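Long-range contact in putative ABC transporter, periplasmic binding protein, amino acid (Neisseria gonorrhoeae, PDB 2YJP), which binds L-cysteine as a solute receptor and probably delivers it to an amino-acid ABC transporter: residues V135-G147 against G280-E291. The protein carries 1 engineered substitution. Residues are numbered along the deposited sequence; the frame is centred on the assembly and turned at random.
Sequences VDFADPYMKVALG and GEKVKPEALLAE
The ammonium group of Lys-143 donates to the carbonyl of Glu-286, NZ to O 2.7 Å, arriving in the plane of that carbonyl. This bond lies beside a single antiparallel beta bridge that fastens the C-terminal tail, 280-291, to the start of strand 142-151. This strand and its antiparallel partner 237-244 are consistent with the paired hinge strands of a type II periplasmic binding fold. Met-142 and Leu-289 form the non-hydrogen-bonded pair, their CA atoms 4.3 Å apart, and a backbone bond flanks them at each end. Ala-290 N reaches Tyr-141 O at 3.0 Å, nearly straight (176°) yet coming from above the carbonyl plane, 61° out of it. Lys-143 N meets Leu-288 O at 2.9 Å. On strand 237-244, Ile-239 faces both Tyr-141 and Met-142, a classic beta bulge; the bulge thus falls at residues that also bond or bridge to the tail.

Lys-143 runs alongside the short, weakly bonded helical turn at about 285-288. Its chi1 of 13° leaves CG almost eclipsing the backbone N, an unfavourable torsion apparently accepted in laying the chain past the carbonyls of Ala-287 and Leu-288; CE then lies 3.3 Å from Leu-289 O. The side chains of Met-142 and Leu-288 run alongside each other in the same direction, with Met-142 CE 3.9 Å from Leu-288 CD2. At the root of that pair the fit is tight: Met-142 CB is 3.1 Å from Leu-288 O. Beyond the bridge, Lys-262 NZ bonds both Pro-140 O and Glu-291 O, tying the two segments together a second time. Between these ties the methyl of Ala-290 points at the 140-141 backbone just ahead of the strand, its CB 3.4 Å from Tyr-141 C and touching Pro-140 CB.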
loop_
_atom_site.group_PDB
_atom_site.type_symbol
_atom_site.label_atom_id
_atom_site.label_comp_id
_atom_site.label_asym_id
_atom_site.label_seq_id
_atom_site.Cartn_x
_atom_site.Cartn_y
_atom_site.Cartn_z
ATOM N N VAL A 135 -4.402 -15.187 -3.387
ATOM C CA VAL A 135 -3.369 -15.209 -2.325
ATOM C C VAL A 135 -3.989 -15.340 -0.891
ATOM O O VAL A 135 -5.197 -15.135 -0.705
ATOM C CB VAL A 135 -2.427 -13.928 -2.375
ATOM C CG1 VAL A 135 -1.809 -13.674 -3.836
ATOM C CG2 VAL A 135 -3.144 -12.650 -1.793
ATOM N N ASP A 136 -3.187 -15.650 0.131
ATOM C CA ASP A 136 -3.761 -15.628 1.466
ATOM C C ASP A 136 -3.314 -14.398 2.246
ATOM O O ASP A 136 -2.096 -14.113 2.388
ATOM C CB ASP A 136 -3.469 -16.897 2.276
ATOM C CG ASP A 136 -4.222 -18.155 1.766
ATOM O OD1 ASP A 136 -5.446 -18.107 1.455
ATOM O OD2 ASP A 136 -3.580 -19.234 1.748
ATOM N N PHE A 137 -4.306 -13.681 2.786
ATOM C CA PHE A 137 -4.064 -12.488 3.598
ATOM C C PHE A 137 -3.980 -12.830 5.070
ATOM O O PHE A 137 -4.872 -13.504 5.605
ATOM C CB PHE A 137 -5.185 -11.491 3.395
ATOM C CG PHE A 137 -5.113 -10.779 2.064
ATOM C CD1 PHE A 137 -4.235 -9.684 1.874
ATOM C CD2 PHE A 137 -5.944 -11.179 0.997
ATOM C CE1 PHE A 137 -4.200 -9.007 0.640
ATOM C CE2 PHE A 137 -5.900 -10.513 -0.222
ATOM C CZ PHE A 137 -5.040 -9.430 -0.413
ATOM N N ALA A 138 -2.900 -12.376 5.718
ATOM C CA ALA A 138 -2.836 -12.421 7.195
ATOM C C ALA A 138 -3.690 -11.342 7.823
ATOM O O ALA A 138 -4.275 -10.555 7.127
ATOM C CB ALA A 138 -1.406 -12.278 7.660
ATOM N N ASP A 139 -3.733 -11.297 9.139
ATOM C CA ASP A 139 -4.365 -10.227 9.882
ATOM C C ASP A 139 -3.987 -8.867 9.393
ATOM O O ASP A 139 -2.801 -8.573 9.311
ATOM C CB ASP A 139 -3.899 -10.246 11.333
ATOM C CG ASP A 139 -4.548 -11.322 12.138
ATOM O OD1 ASP A 139 -5.306 -12.149 11.556
ATOM O OD2 ASP A 139 -4.282 -11.330 13.360
ATOM N N PRO A 140 -5.004 -8.007 9.188
ATOM C CA PRO A 140 -4.787 -6.620 8.734
ATOM C C PRO A 140 -4.034 -5.816 9.767
ATOM O O PRO A 140 -4.187 -6.071 10.992
ATOM C CB PRO A 140 -6.185 -6.051 8.543
ATOM C CG PRO A 140 -7.141 -7.049 9.092
ATOM C CD PRO A 140 -6.407 -8.322 9.479
ATOM N N TYR A 141 -3.228 -4.864 9.277
ATOM C CA TYR A 141 -2.579 -3.892 10.140
ATOM C C TYR A 141 -3.044 -2.446 9.946
ATOM O O TYR A 141 -2.856 -1.621 10.840
ATOM C CB TYR A 141 -1.050 -3.998 10.054
ATOM C CG TYR A 141 -0.480 -3.822 8.699
ATOM C CD1 TYR A 141 -0.296 -4.924 7.876
ATOM C CD2 TYR A 141 -0.088 -2.561 8.218
ATOM C CE1 TYR A 141 0.236 -4.804 6.635
ATOM C CE2 TYR A 141 0.494 -2.424 6.939
ATOM C CZ TYR A 141 0.627 -3.567 6.146
ATOM O OH TYR A 141 1.182 -3.508 4.874
ATOM N N MET A 142 -3.664 -2.145 8.805
ATOM C CA MET A 142 -4.241 -0.811 8.605
ATOM C C MET A 142 -5.513 -0.814 7.753
ATOM O O MET A 142 -5.908 -1.855 7.221
ATOM C CB MET A 142 -3.201 0.189 8.104
ATOM C CG MET A 142 -2.977 0.254 6.627
ATOM S SD MET A 142 -1.797 1.567 6.156
ATOM C CE MET A 142 -2.905 2.786 5.475
ATOM N N LYS A 143 -6.166 0.337 7.678
ATOM C CA LYS A 143 -7.362 0.513 6.850
ATOM C C LYS A 143 -7.204 1.760 5.993
ATOM O O LYS A 143 -6.471 2.656 6.378
ATOM C CB LYS A 143 -8.660 0.630 7.671
ATOM C CG LYS A 143 -8.485 0.845 9.093
ATOM C CD LYS A 143 -9.720 1.339 9.769
ATOM C CE LYS A 143 -9.643 1.038 11.271
ATOM N NZ LYS A 143 -10.092 2.148 12.075
ATOM N N VAL A 144 -7.907 1.798 4.863
ATOM C CA VAL A 144 -7.836 2.892 3.968
ATOM C C VAL A 144 -9.053 2.916 3.018
ATOM O O VAL A 144 -9.630 1.902 2.665
ATOM C CB VAL A 144 -6.414 2.887 3.219
ATOM C CG1 VAL A 144 -6.399 2.163 2.020
ATOM C CG2 VAL A 144 -6.102 4.191 2.747
ATOM N N ALA A 145 -9.438 4.116 2.626
ATOM C CA ALA A 145 -10.494 4.346 1.662
ATOM C C ALA A 145 -9.813 4.994 0.451
ATOM O O ALA A 145 -8.692 5.510 0.580
ATOM C CB ALA A 145 -11.533 5.290 2.256
ATOM N N LEU A 146 -10.471 4.969 -0.698
ATOM C CA LEU A 146 -10.022 5.689 -1.853
ATOM C C LEU A 146 -10.437 7.155 -1.825
ATOM O O LEU A 146 -11.459 7.552 -1.220
ATOM C CB LEU A 146 -10.538 5.016 -3.139
ATOM C CG LEU A 146 -10.142 3.516 -3.332
ATOM C CD1 LEU A 146 -10.865 2.901 -4.541
ATOM C CD2 LEU A 146 -8.593 3.381 -3.366
ATOM N N GLY A 147 -9.658 7.974 -2.526
ATOM C CA GLY A 147 -9.987 9.382 -2.694
ATOM C C GLY A 147 -9.569 9.822 -4.066
ATOM O O GLY A 147 -9.039 9.056 -4.833
ATOM N N GLY A 280 0.302 14.407 11.229
ATOM C CA GLY A 280 0.116 15.118 12.502
ATOM C C GLY A 280 -1.171 14.717 13.208
ATOM O O GLY A 280 -1.558 13.554 13.164
ATOM N N GLU A 281 -1.858 15.703 13.791
ATOM C CA GLU A 281 -3.148 15.493 14.447
ATOM C C GLU A 281 -4.330 15.433 13.463
ATOM O O GLU A 281 -5.457 15.139 13.876
ATOM C CB GLU A 281 -3.407 16.547 15.540
ATOM C CG GLU A 281 -2.323 16.575 16.667
ATOM C CD GLU A 281 -2.834 17.093 18.030
ATOM O OE1 GLU A 281 -3.314 18.257 18.118
ATOM O OE2 GLU A 281 -2.753 16.318 19.026
ATOM N N LYS A 282 -4.054 15.631 12.162
ATOM C CA LYS A 282 -5.103 15.693 11.108
ATOM C C LYS A 282 -5.764 14.323 10.838
ATOM O O LYS A 282 -6.905 14.243 10.361
ATOM C CB LYS A 282 -4.540 16.284 9.795
ATOM C CG LYS A 282 -5.293 17.481 9.204
ATOM C CD LYS A 282 -4.866 18.789 9.852
ATOM N N VAL A 283 -5.047 13.251 11.163
ATOM C CA VAL A 283 -5.554 11.903 11.037
ATOM C C VAL A 283 -5.226 11.127 12.313
ATOM O O VAL A 283 -4.051 10.808 12.578
ATOM C CB VAL A 283 -4.912 11.196 9.840
ATOM C CG1 VAL A 283 -5.376 9.752 9.750
ATOM C CG2 VAL A 283 -5.194 11.956 8.526
ATOM N N LYS A 284 -6.260 10.810 13.093
ATOM C CA LYS A 284 -6.126 10.015 14.333
ATOM C C LYS A 284 -5.580 8.623 14.051
ATOM O O LYS A 284 -5.910 8.017 13.024
ATOM C CB LYS A 284 -7.460 9.943 15.062
ATOM C CG LYS A 284 -8.001 11.345 15.375
ATOM C CD LYS A 284 -9.209 11.366 16.324
ATOM C CE LYS A 284 -9.499 12.833 16.684
ATOM N NZ LYS A 284 -10.744 13.025 17.530
ATOM N N PRO A 285 -4.718 8.107 14.939
ATOM C CA PRO A 285 -4.150 6.758 14.710
ATOM C C PRO A 285 -5.205 5.659 14.618
ATOM O O PRO A 285 -4.997 4.669 13.915
ATOM C CB PRO A 285 -3.251 6.512 15.937
ATOM C CG PRO A 285 -3.419 7.702 16.853
ATOM C CD PRO A 285 -4.086 8.809 16.072
ATOM N N GLU A 286 -6.318 5.798 15.308
ATOM C CA GLU A 286 -7.373 4.805 15.205
ATOM C C GLU A 286 -8.115 4.862 13.886
ATOM O O GLU A 286 -8.849 3.946 13.592
ATOM C CB GLU A 286 -8.385 4.823 16.389
ATOM C CG GLU A 286 -8.752 6.162 17.047
ATOM C CD GLU A 286 -7.569 6.948 17.653
ATOM O OE1 GLU A 286 -6.448 6.512 17.542
ATOM O OE2 GLU A 286 -7.737 8.023 18.256
ATOM N N ALA A 287 -7.934 5.931 13.106
ATOM C CA ALA A 287 -8.467 5.981 11.741
ATOM C C ALA A 287 -7.568 5.219 10.775
ATOM O O ALA A 287 -8.034 4.814 9.726
ATOM C CB ALA A 287 -8.681 7.438 11.243
ATOM N N LEU A 288 -6.304 5.000 11.109
ATOM C CA LEU A 288 -5.427 4.319 10.165
ATOM C C LEU A 288 -5.159 2.897 10.597
ATOM O O LEU A 288 -5.113 1.995 9.784
ATOM C CB LEU A 288 -4.090 5.045 10.005
ATOM C CG LEU A 288 -4.010 6.245 9.079
ATOM C CD1 LEU A 288 -2.955 7.269 9.519
ATOM C CD2 LEU A 288 -3.728 5.859 7.653
ATOM N N LEU A 289 -4.964 2.688 11.894
ATOM C CA LEU A 289 -4.499 1.375 12.344
ATOM C C LEU A 289 -5.685 0.438 12.496
ATOM O O LEU A 289 -6.761 0.846 12.903
ATOM C CB LEU A 289 -3.725 1.491 13.667
ATOM C CG LEU A 289 -2.445 2.364 13.637
ATOM C CD1 LEU A 289 -1.798 2.519 15.029
ATOM C CD2 LEU A 289 -1.458 1.830 12.651
ATOM N N ALA A 290 -5.480 -0.812 12.108
ATOM C CA ALA A 290 -6.451 -1.869 12.281
ATOM C C ALA A 290 -6.461 -2.314 13.741
ATOM O O ALA A 290 -5.400 -2.540 14.339
ATOM C CB ALA A 290 -6.111 -3.070 11.380
ATOM N N GLU A 291 -7.655 -2.442 14.305
ATOM C CA GLU A 291 -7.782 -3.183 15.542
ATOM C C GLU A 291 -7.630 -4.638 15.127
ATOM O O GLU A 291 -6.780 -5.342 15.644
ATOM C CB GLU A 291 -9.148 -2.921 16.247
#